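Local atomic coordinates of predicted component of a thermophile-specific DNA repair system, contains a RAMP domain (Methanopyrus kandleri, PDB entry 4N0L), a protein that binds CRISPR RNA as the Csm3 subunit of type III-A antiviral systems, holds a zinc ion, and may have endonuclease activity. Residues Glu84-Gly89 with Pro116-Phe121. Residues are numbered along the deposited sequence; the frame is centred on the assembly and turned at random.
Sequences ERHECG and PVCRIF. With ZN (zinc ion), chain C.
His-86, Cys-88 and Cys-118 meet at a zinc ion that ties the loop 84-89 to the helix 116-121. His-86 NE2 lies 2.0 Å from the zinc ion. Cys-88 SG binds the zinc at 2.4 Å, and Cys-118 SG binds the zinc at 2.3 Å; Cys-115, one residue ahead of the helix, supplies the fourth ligand. The site thus has three cysteines and one histidine, with a His-x-Cys pair from the loop and a CxxC pair that runs into the first turn of the helix. The sulfur of Cys-118 does double duty: besides holding the metal it accepts a nearly straight hydrogen bond from the backbone amide of Cys-88 (Cys-88 N to Cys-118 SG 3.1 Å, 163° at the hydrogen), which probably tempers the negative charge on the thiolate. Cys-118 SG also lies oblique to the imidazole, 3.5 Å from His-86 CD2, while Val-117 CG1 comes to 4.0 Å from His-86 CD2. With CG anti to the backbone N (chi1 157°), the His-86 ring is carried out beside the zinc, with NE2 facing the metal.

In the second shell, Phe-77 O accepts a hydrogen bond from ND1 of His-86; together with the zinc bond at NE2, this bond holds the ring's rotation, and the Phe-77 ring stacks on the imidazole. The CB of Glu-87 points away from the helix, and its OE2 accepts a hydrogen bond from Ala-124 N.

Val-117 also packs on helix 51-69, and Ile-120 touches both helix 238-255 and strand 172-174 at the border of the antiparallel sheet, so the short helix 116-121 bridges the zinc-bound loop and the RRM-like core.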
ATOM      1  N   GLU A  84      10.155  10.486   9.364  1.00 43.55           N
ATOM      2  CA  GLU A  84       8.980   9.924   8.702  1.00 41.68           C
ATOM      3  C   GLU A  84       8.707  10.610   7.369  1.00 41.68           C
ATOM      4  O   GLU A  84       9.323  11.627   7.046  1.00 40.49           O
ATOM      5  CB  GLU A  84       7.744  10.038   9.595  1.00 39.81           C
ATOM      6  CG  GLU A  84       7.295  11.468   9.836  1.00 45.98           C
ATOM      7  CD  GLU A  84       5.999  11.544  10.618  1.00 56.75           C
ATOM      8  OE1 GLU A  84       5.594  10.516  11.205  1.00 61.50           O
ATOM      9  OE2 GLU A  84       5.386  12.631  10.647  1.00 58.44           O
ATOM     10  N   ARG A  85       7.769  10.047   6.613  1.00 37.18           N
ATOM     11  CA  ARG A  85       7.375  10.569   5.307  1.00 30.93           C
ATOM     12  C   ARG A  85       8.569  10.839   4.393  1.00 35.65           C
ATOM     13  O   ARG A  85       8.861  11.988   4.062  1.00 38.07           O
ATOM     14  CB  ARG A  85       6.552  11.851   5.477  1.00 22.04           C
ATOM     15  N   HIS A  86       9.266   9.777   3.999  1.00 33.40           N
ATOM     16  CA  HIS A  86      10.292   9.894   2.971  1.00 30.87           C
ATOM     17  C   HIS A  86       9.636  10.237   1.649  1.00 29.83           C
ATOM     18  O   HIS A  86       8.710   9.551   1.213  1.00 27.74           O
ATOM     19  CB  HIS A  86      11.104   8.603   2.833  1.00 29.02           C
ATOM     20  CG  HIS A  86      11.777   8.451   1.499  1.00 29.74           C
ATOM     21  ND1 HIS A  86      13.089   8.808   1.284  1.00 28.89           N
ATOM     22  CD2 HIS A  86      11.321   7.967   0.316  1.00 28.95           C
ATOM     23  CE1 HIS A  86      13.413   8.561   0.024  1.00 25.96           C
ATOM     24  NE2 HIS A  86      12.356   8.051  -0.582  1.00 26.00           N
ATOM     25  N   GLU A  87      10.100  11.309   1.019  1.00 25.80           N
ATOM     26  CA  GLU A  87       9.627  11.665  -0.309  1.00 22.51           C
ATOM     27  C   GLU A  87      10.786  12.101  -1.194  1.00 28.22           C
ATOM     28  O   GLU A  87      11.529  13.020  -0.848  1.00 31.72           O
ATOM     29  CB  GLU A  87       8.574  12.772  -0.226  1.00 24.84           C
ATOM     30  CG  GLU A  87       7.251  12.326   0.367  1.00 31.75           C
ATOM     31  CD  GLU A  87       6.275  13.470   0.534  1.00 38.85           C
ATOM     32  OE1 GLU A  87       6.524  14.345   1.389  1.00 42.85           O
ATOM     33  OE2 GLU A  87       5.258  13.494  -0.190  1.00 40.56           O
ATOM     34  N   CYS A  88      10.943  11.434  -2.332  1.00 27.79           N
ATOM     35  CA  CYS A  88      11.964  11.814  -3.302  1.00 26.81           C
ATOM     36  C   CYS A  88      11.358  11.827  -4.698  1.00 29.61           C
ATOM     37  O   CYS A  88      10.233  11.366  -4.898  1.00 26.09           O
ATOM     38  CB  CYS A  88      13.161  10.865  -3.250  1.00 20.64           C
ATOM     39  SG  CYS A  88      12.886   9.269  -4.050  1.00 32.19           S
ATOM     40  N   GLY A  89      12.107  12.348  -5.664  1.00 25.27           N
ATOM     41  CA  GLY A  89      11.607  12.452  -7.021  1.00 25.70           C
ATOM     42  C   GLY A  89      12.166  11.386  -7.940  1.00 28.01           C
ATOM     43  O   GLY A  89      11.878  11.378  -9.135  1.00 30.48           O
ATOM     44  N   PRO A 116      11.390   2.560  -4.761  1.00 30.77           N
ATOM     45  CA  PRO A 116      10.205   1.714  -4.574  1.00 28.63           C
ATOM     46  C   PRO A 116       9.129   2.392  -3.734  1.00 23.72           C
ATOM     47  O   PRO A 116       7.949   2.309  -4.071  1.00 23.54           O
ATOM     48  CB  PRO A 116      10.761   0.485  -3.850  1.00 31.56           C
ATOM     49  CG  PRO A 116      12.207   0.465  -4.193  1.00 35.96           C
ATOM     50  CD  PRO A 116      12.617   1.899  -4.290  1.00 33.68           C
ATOM     51  N   VAL A 117       9.537   3.038  -2.646  1.00 19.57           N
ATOM     52  CA  VAL A 117       8.606   3.745  -1.772  1.00 19.28           C
ATOM     53  C   VAL A 117       7.772   4.773  -2.526  1.00 21.14           C
ATOM     54  O   VAL A 117       6.543   4.719  -2.527  1.00 24.56           O
ATOM     55  CB  VAL A 117       9.343   4.464  -0.628  1.00 22.05           C
ATOM     56  CG1 VAL A 117       8.358   5.261   0.220  1.00 22.20           C
ATOM     57  CG2 VAL A 117      10.104   3.463   0.228  1.00 18.42           C
ATOM     58  N   CYS A 118       8.455   5.707  -3.176  1.00 21.04           N
ATOM     59  CA  CYS A 118       7.796   6.837  -3.821  1.00 20.82           C
ATOM     60  C   CYS A 118       7.100   6.466  -5.135  1.00 23.05           C
ATOM     61  O   CYS A 118       6.038   7.005  -5.445  1.00 21.45           O
ATOM     62  CB  CYS A 118       8.806   7.967  -4.047  1.00 14.86           C
ATOM     63  SG  CYS A 118       9.414   8.728  -2.507  1.00 27.54           S
ATOM     64  N   ARG A 119       7.686   5.556  -5.910  1.00 21.96           N
ATOM     65  CA  ARG A 119       7.088   5.181  -7.192  1.00 25.73           C
ATOM     66  C   ARG A 119       5.784   4.393  -7.001  1.00 28.33           C
ATOM     67  O   ARG A 119       4.885   4.451  -7.842  1.00 27.73           O
ATOM     68  CB  ARG A 119       8.082   4.374  -8.040  1.00 25.49           C
ATOM     69  CG  ARG A 119       8.126   2.886  -7.723  1.00 28.33           C
ATOM     70  CD  ARG A 119       9.383   2.219  -8.260  1.00 27.37           C
ATOM     71  NE  ARG A 119       9.343   0.773  -8.057  1.00 35.28           N
ATOM     72  CZ  ARG A 119      10.417  -0.008  -7.987  1.00 37.71           C
ATOM     73  NH1 ARG A 119      11.631   0.513  -8.109  1.00 35.53           N
ATOM     74  NH2 ARG A 119      10.272  -1.314  -7.796  1.00 33.17           N
ATOM     75  N   ILE A 120       5.684   3.668  -5.888  1.00 26.20           N
ATOM     76  CA  ILE A 120       4.498   2.869  -5.583  1.00 21.47           C
ATOM     77  C   ILE A 120       3.452   3.662  -4.803  1.00 21.99           C
ATOM     78  O   ILE A 120       2.274   3.681  -5.161  1.00 21.23           O
ATOM     79  CB  ILE A 120       4.863   1.599  -4.775  1.00 25.76           C
ATOM     80  CG1 ILE A 120       5.689   0.634  -5.628  1.00 26.90           C
ATOM     81  CG2 ILE A 120       3.609   0.901  -4.268  1.00 23.97           C
ATOM     82  CD1 ILE A 120       6.311  -0.494  -4.833  1.00 25.19           C
ATOM     83  N   PHE A 121       3.886   4.298  -3.720  1.00 22.24           N
ATOM     84  CA  PHE A 121       2.962   4.959  -2.805  1.00 23.89           C
ATOM     85  C   PHE A 121       2.885   6.472  -3.033  1.00 25.06           C
ATOM     86  O   PHE A 121       2.273   7.198  -2.248  1.00 24.85           O
ATOM     87  CB  PHE A 121       3.360   4.658  -1.360  1.00 26.68           C
ATOM     88  CG  PHE A 121       3.264   3.198  -0.997  1.00 20.41           C
ATOM     89  CD1 PHE A 121       2.048   2.629  -0.650  1.00 18.31           C
ATOM     90  CD2 PHE A 121       4.395   2.396  -0.997  1.00 23.99           C
ATOM     91  CE1 PHE A 121       1.961   1.284  -0.317  1.00 19.71           C
ATOM     92  CE2 PHE A 121       4.315   1.051  -0.663  1.00 23.78           C
ATOM     93  CZ  PHE A 121       3.097   0.495  -0.324  1.00 16.00           C
TER
HETATM   94 ZN    ZN C 401      11.605   7.935  -2.480  1.00 30.64          ZN